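Local coordinates for DNA/pantothenate metabolism flavoprotein (Streptomyces sparsogenes DSM 40356, PDB 7CFU) that binds flavin mononucleotide between its subunits and, as an FMN-dependent cysteine decarboxylase, probably performs the oxidative decarboxylation of a cysteine residue in peptide biosynthesis, at residues G89-A94 / D121-A126; T55-Q60 / R68-V73. All coordinates share one frame; numbering follows the deposited sequence.

How the interactions relate
Both contacts are buried, and both illustrate how an FMN-binding Rossmann-like subunit is built from small apolar touches while some polar groups at the strand and helix ends reach the cofactor. Interaction 2 joins the edge strand 52-57 of the parallel sheet to helix 67-74; interaction 1 joins the first turns of helices 91-98 and 123-130. They share no element, but L124 and V123 of interaction 1 pack on V56 and T58 of interaction 2; the centres of the two contacts are about 16 Å apart. Their chemistry at the flavin differs: 89-94 and 121-126 meet isoalloxazine and ribityl atoms by van der Waals contact, whereas 55-60 gives hydrogen bonds to the phosphate and ribityl chain of a different FMN.

Interaction 1: G89-A94 / D121-A126; sequences GAAHVA and DDVLTA. With FMN (flavin mononucleotide), chain B.
H92 and A126 meet where helices 91-98 and 123-130 begin; no hydrogen bond crosses between the two segments, and the packing is van der Waals contact, some of it with backbone atoms of 123-130. The H92 CB lies 3.7 Å from A126 CB, and this methyl approaches the imidazole obliquely. One turn earlier in the second helix, V123 CG1, anti to the backbone N (chi1 171°), touches A91 CB at 4.0 Å.

Contacts with the flavin come from the same residues and their neighbours. H92 CG sits between the backbone N and the carbonyl carbon (chi1 63°), a turn that carries the ring to the cofactor. H92 CE1 is 3.4 Å from FMN N10, and C1' of the ribityl chain lies over one imidazole face toward its rim. CG2 of V93 lies over the opposite face, also toward the rim. A90 CB touches the benzenoid ring at C8, 3.6 Å away. The pocket lies between subunits: T58 and S31 of a second subunit bond the same FMN, and M145 of that subunit packs on H92.

A capping pair lies within 121-126. D122 is the N-cap: its OD1 receives T125 N at 2.9 Å, almost straight (170°), and T125 OG1 at 2.7 Å, from opposite faces of the carboxylate plane. Within this contact the imidazole meets flavin and A126 through van der Waals contact, while the doubly gripped cap fixes the helix start that brings A126 beside it.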
# COMPACT_ATOMS: atom_id res chain seq x y z
N GLY A 89 -28.53 -13.57 1.22
CA GLY A 89 -28.18 -14.34 2.39
C GLY A 89 -26.76 -14.10 2.85
O GLY A 89 -26.34 -12.95 3.02
N ALA A 90 -25.97 -15.17 2.95
CA ALA A 90 -24.72 -15.14 3.70
C ALA A 90 -24.07 -16.52 3.66
O ALA A 90 -24.77 -17.53 3.54
CB ALA A 90 -24.97 -14.72 5.15
N ALA A 91 -22.74 -16.55 3.74
CA ALA A 91 -22.01 -17.79 3.46
C ALA A 91 -22.46 -18.93 4.36
O ALA A 91 -22.68 -20.05 3.89
CB ALA A 91 -20.50 -17.55 3.59
N HIS A 92 -22.63 -18.66 5.65
CA HIS A 92 -22.91 -19.76 6.57
C HIS A 92 -24.31 -20.33 6.35
O HIS A 92 -24.50 -21.55 6.46
CB HIS A 92 -22.73 -19.28 8.01
CG HIS A 92 -23.68 -18.20 8.41
ND1 HIS A 92 -23.82 -17.03 7.70
CD2 HIS A 92 -24.54 -18.11 9.45
CE1 HIS A 92 -24.72 -16.26 8.28
NE2 HIS A 92 -25.17 -16.90 9.35
N VAL A 93 -25.28 -19.49 6.02
CA VAL A 93 -26.64 -19.97 5.74
C VAL A 93 -26.67 -20.78 4.45
O VAL A 93 -27.23 -21.88 4.39
CB VAL A 93 -27.63 -18.80 5.69
CG1 VAL A 93 -29.01 -19.28 5.27
CG2 VAL A 93 -27.69 -18.08 7.05
N ALA A 94 -26.05 -20.25 3.39
CA ALA A 94 -26.07 -20.95 2.11
C ALA A 94 -25.34 -22.29 2.20
O ALA A 94 -25.85 -23.31 1.74
CB ALA A 94 -25.48 -20.07 1.00
N ASP A 121 -17.05 -17.28 15.04
CA ASP A 121 -16.32 -16.06 14.71
C ASP A 121 -15.56 -16.14 13.39
O ASP A 121 -14.67 -15.32 13.14
CB ASP A 121 -15.37 -15.67 15.85
CG ASP A 121 -14.26 -16.69 16.10
OD1 ASP A 121 -14.21 -17.73 15.40
OD2 ASP A 121 -13.44 -16.43 17.00
N ASP A 122 -15.87 -17.14 12.55
CA ASP A 122 -15.43 -17.17 11.16
C ASP A 122 -16.48 -17.96 10.38
O ASP A 122 -17.44 -18.48 10.96
CB ASP A 122 -14.02 -17.76 11.00
CG ASP A 122 -13.93 -19.24 11.41
OD1 ASP A 122 -14.94 -19.84 11.85
OD2 ASP A 122 -12.82 -19.81 11.27
N VAL A 123 -16.28 -18.07 9.06
CA VAL A 123 -17.28 -18.73 8.23
C VAL A 123 -17.48 -20.18 8.66
O VAL A 123 -18.62 -20.64 8.79
CB VAL A 123 -16.91 -18.62 6.73
CG1 VAL A 123 -17.85 -19.49 5.91
CG2 VAL A 123 -17.01 -17.18 6.26
N LEU A 124 -16.38 -20.90 8.92
CA LEU A 124 -16.50 -22.32 9.24
C LEU A 124 -17.35 -22.54 10.48
O LEU A 124 -18.33 -23.31 10.45
CB LEU A 124 -15.13 -22.95 9.45
CG LEU A 124 -15.18 -24.45 9.79
CD1 LEU A 124 -15.88 -25.23 8.67
CD2 LEU A 124 -13.81 -25.03 10.09
N THR A 125 -17.02 -21.87 11.58
CA THR A 125 -17.72 -22.15 12.83
C THR A 125 -19.14 -21.61 12.81
O THR A 125 -20.02 -22.15 13.48
CB THR A 125 -16.95 -21.59 14.03
OG1 THR A 125 -16.74 -20.19 13.85
CG2 THR A 125 -15.60 -22.31 14.17
N ALA A 126 -19.38 -20.56 12.01
CA ALA A 126 -20.75 -20.09 11.80
C ALA A 126 -21.54 -21.10 10.98
O ALA A 126 -22.73 -21.31 11.23
CB ALA A 126 -20.74 -18.73 11.08
N1 FMN B . -24.85 -14.54 12.63
C2 FMN B . -25.85 -14.60 13.57
O2 FMN B . -25.67 -15.24 14.61
N3 FMN B . -27.05 -13.94 13.35
C4 FMN B . -27.26 -13.22 12.18
O4 FMN B . -28.34 -12.64 11.97
C4A FMN B . -26.25 -13.16 11.22
N5 FMN B . -26.43 -12.45 10.05
C5A FMN B . -25.42 -12.38 9.12
C6 FMN B . -25.61 -11.66 7.95
C7 FMN B . -24.60 -11.59 7.00
C7M FMN B . -24.80 -10.81 5.73
C8 FMN B . -23.39 -12.25 7.22
C8M FMN B . -22.31 -12.16 6.18
C9 FMN B . -23.19 -12.98 8.40
C9A FMN B . -24.21 -13.04 9.35
N10 FMN B . -24.04 -13.76 10.53
C10 FMN B . -25.05 -13.82 11.46
C1' FMN B . -22.76 -14.48 10.82
C2' FMN B . -21.93 -13.55 11.70
O2' FMN B . -21.67 -12.34 11.00
C3' FMN B . -20.64 -14.27 12.10
O3' FMN B . -20.92 -15.32 13.00
C4' FMN B . -19.62 -13.31 12.71
O4' FMN B . -18.43 -14.00 13.02
C5' FMN B . -20.16 -12.66 13.97
O5' FMN B . -19.25 -11.63 14.29
P FMN B . -19.46 -10.70 15.57
O1P FMN B . -18.10 -10.30 16.14
O2P FMN B . -20.23 -9.48 15.13
O3P FMN B . -20.27 -11.45 16.61

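Interaction 2: T55-Q60 / R68-V73; sequences TVMTAQ and RMIEAV. With FMN (flavin mononucleotide), chain Y.
M57 and I70 reach toward each other end to end, so that a strand and a helix whose closest CA atoms, those of T55 and I70, are 8.5 Å apart are bridged by slender side-chain tips. The setting is a Rossmann-like flavoprotein fold: strand 52-57 is an outer strand of the parallel sheet, and helix 67-74 packs beside it. M57 CE lies 3.6 Å from I70 CD1, with the sulfur of M57 close behind. A bend at chi3 (80°) sets the methionine methyl against the isoleucine tip. The other branch of I70, CG2, lies 3.8 Å from T55 OG1, the two side chains crossing at a slant; one isoleucine therefore spans two strand residues that point to the same side of the sheet. E71, whose end leads away from the strand, accepts at OE2 from G87 N of a neighbouring subunit.

Beyond the strand the chain turns into helix 59-65, and here the chemistry becomes polar. Q60 extends with CG anti to the backbone N (chi1 175°) and then folds at chi2, laying its chain along the ribityl group, with W82 of another subunit packed on it. Q60 NE2 donates to FMN O2' at 2.9 Å, with an angle of 155° at the hydrogen. With an alanine here the amide is gone, and the ribityl O2' would probably lose this donor while W82 of the other subunit loses part of the surface it packs on. T58 is the N-cap: its OG1 accepts from A61 N and gives its own hydrogen to the phosphate O2P of FMN at 2.6 Å.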
# COMPACT_ATOMS: atom_id res chain seq x y z
N THR A 55 -15.63 -26.95 -0.10
CA THR A 55 -14.72 -26.80 1.03
C THR A 55 -14.79 -25.41 1.65
O THR A 55 -15.04 -24.41 0.97
CB THR A 55 -13.28 -27.09 0.62
OG1 THR A 55 -12.91 -26.23 -0.46
CG2 THR A 55 -13.12 -28.55 0.20
N VAL A 56 -14.57 -25.37 2.96
CA VAL A 56 -14.41 -24.15 3.74
C VAL A 56 -13.10 -24.27 4.51
O VAL A 56 -12.87 -25.27 5.19
CB VAL A 56 -15.59 -23.92 4.72
CG1 VAL A 56 -15.41 -22.62 5.50
CG2 VAL A 56 -16.90 -23.91 3.98
N MET A 57 -12.23 -23.27 4.37
CA MET A 57 -10.95 -23.23 5.07
C MET A 57 -10.97 -22.13 6.13
O MET A 57 -11.49 -21.04 5.89
CB MET A 57 -9.78 -22.99 4.12
CG MET A 57 -9.65 -24.01 3.00
SD MET A 57 -8.17 -23.69 2.04
CE MET A 57 -6.91 -24.43 3.08
N THR A 58 -10.42 -22.44 7.30
CA THR A 58 -10.14 -21.38 8.25
C THR A 58 -9.03 -20.48 7.68
O THR A 58 -8.31 -20.86 6.76
CB THR A 58 -9.72 -21.95 9.60
OG1 THR A 58 -8.42 -22.56 9.50
CG2 THR A 58 -10.71 -22.99 10.04
N ALA A 59 -8.92 -19.28 8.25
CA ALA A 59 -7.85 -18.38 7.83
C ALA A 59 -6.49 -19.03 8.04
O ALA A 59 -5.56 -18.82 7.24
CB ALA A 59 -7.93 -17.05 8.58
N GLN A 60 -6.34 -19.81 9.12
CA GLN A 60 -5.07 -20.47 9.38
C GLN A 60 -4.79 -21.58 8.37
O GLN A 60 -3.66 -21.71 7.88
CB GLN A 60 -5.04 -21.02 10.82
CG GLN A 60 -3.81 -21.82 11.15
CD GLN A 60 -2.60 -20.95 11.47
OE1 GLN A 60 -2.48 -19.83 10.97
NE2 GLN A 60 -1.72 -21.45 12.33
N ARG A 68 -5.46 -21.94 -3.49
CA ARG A 68 -5.66 -22.10 -4.93
C ARG A 68 -5.49 -23.54 -5.39
O ARG A 68 -6.19 -23.97 -6.31
CB ARG A 68 -4.79 -21.11 -5.69
CG ARG A 68 -5.41 -19.73 -5.51
CD ARG A 68 -6.73 -19.72 -6.24
NE ARG A 68 -6.50 -19.79 -7.67
CZ ARG A 68 -6.29 -18.71 -8.41
NH1 ARG A 68 -6.33 -17.51 -7.83
NH2 ARG A 68 -6.05 -18.82 -9.70
N MET A 69 -4.60 -24.30 -4.77
CA MET A 69 -4.44 -25.68 -5.19
C MET A 69 -5.60 -26.56 -4.71
O MET A 69 -6.03 -27.47 -5.44
CB MET A 69 -3.09 -26.21 -4.73
CG MET A 69 -2.81 -27.56 -5.30
SD MET A 69 -2.87 -27.51 -7.09
CE MET A 69 -1.14 -27.25 -7.45
N ILE A 70 -6.11 -26.31 -3.50
CA ILE A 70 -7.35 -26.98 -3.10
C ILE A 70 -8.41 -26.75 -4.16
O ILE A 70 -9.13 -27.68 -4.55
CB ILE A 70 -7.82 -26.50 -1.72
CG1 ILE A 70 -6.94 -27.08 -0.61
CG2 ILE A 70 -9.29 -26.87 -1.50
CD1 ILE A 70 -7.61 -27.06 0.75
N GLU A 71 -8.51 -25.51 -4.66
CA GLU A 71 -9.49 -25.20 -5.70
C GLU A 71 -9.27 -26.03 -6.95
O GLU A 71 -10.23 -26.57 -7.52
CB GLU A 71 -9.42 -23.71 -6.06
CG GLU A 71 -10.19 -23.38 -7.33
CD GLU A 71 -10.31 -21.89 -7.58
OE1 GLU A 71 -9.54 -21.12 -6.97
OE2 GLU A 71 -11.17 -21.48 -8.40
N ALA A 72 -8.02 -26.15 -7.39
CA ALA A 72 -7.74 -26.82 -8.65
C ALA A 72 -8.03 -28.31 -8.57
O ALA A 72 -8.42 -28.92 -9.57
CB ALA A 72 -6.29 -26.59 -9.07
N VAL A 73 -7.87 -28.91 -7.38
CA VAL A 73 -8.01 -30.35 -7.25
C VAL A 73 -9.41 -30.78 -6.82
O VAL A 73 -9.79 -31.93 -7.04
CB VAL A 73 -6.96 -30.90 -6.27
CG1 VAL A 73 -5.58 -30.37 -6.63
CG2 VAL A 73 -7.31 -30.51 -4.84
N1 FMN Y . -3.21 -27.14 16.06
C2 FMN Y . -3.85 -28.33 16.32
O2 FMN Y . -4.74 -28.34 17.16
N3 FMN Y . -3.52 -29.48 15.64
C4 FMN Y . -2.52 -29.44 14.69
O4 FMN Y . -2.22 -30.47 14.09
C4A FMN Y . -1.85 -28.25 14.44
N5 FMN Y . -0.85 -28.20 13.49
C5A FMN Y . -0.21 -27.01 13.22
C6 FMN Y . 0.79 -26.98 12.27
C7 FMN Y . 1.44 -25.78 11.99
C7M FMN Y . 2.53 -25.75 10.95
C8 FMN Y . 1.10 -24.62 12.68
C8M FMN Y . 1.83 -23.34 12.37
C9 FMN Y . 0.09 -24.66 13.65
C9A FMN Y . -0.56 -25.85 13.92
N10 FMN Y . -1.56 -25.92 14.88
C10 FMN Y . -2.21 -27.10 15.12
C1' FMN Y . -1.97 -24.69 15.63
C2' FMN Y . -3.20 -24.11 14.96
O2' FMN Y . -2.91 -23.82 13.59
C3' FMN Y . -3.66 -22.88 15.74
O3' FMN Y . -4.20 -23.29 16.98
C4' FMN Y . -4.67 -22.02 14.96
O4' FMN Y . -5.02 -20.88 15.73
C5' FMN Y . -5.92 -22.80 14.61
O5' FMN Y . -6.71 -22.05 13.71
P FMN Y . -8.08 -22.63 13.13
O1P FMN Y . -9.06 -21.49 12.95
O2P FMN Y . -7.76 -23.36 11.87
O3P FMN Y . -8.73 -23.61 14.09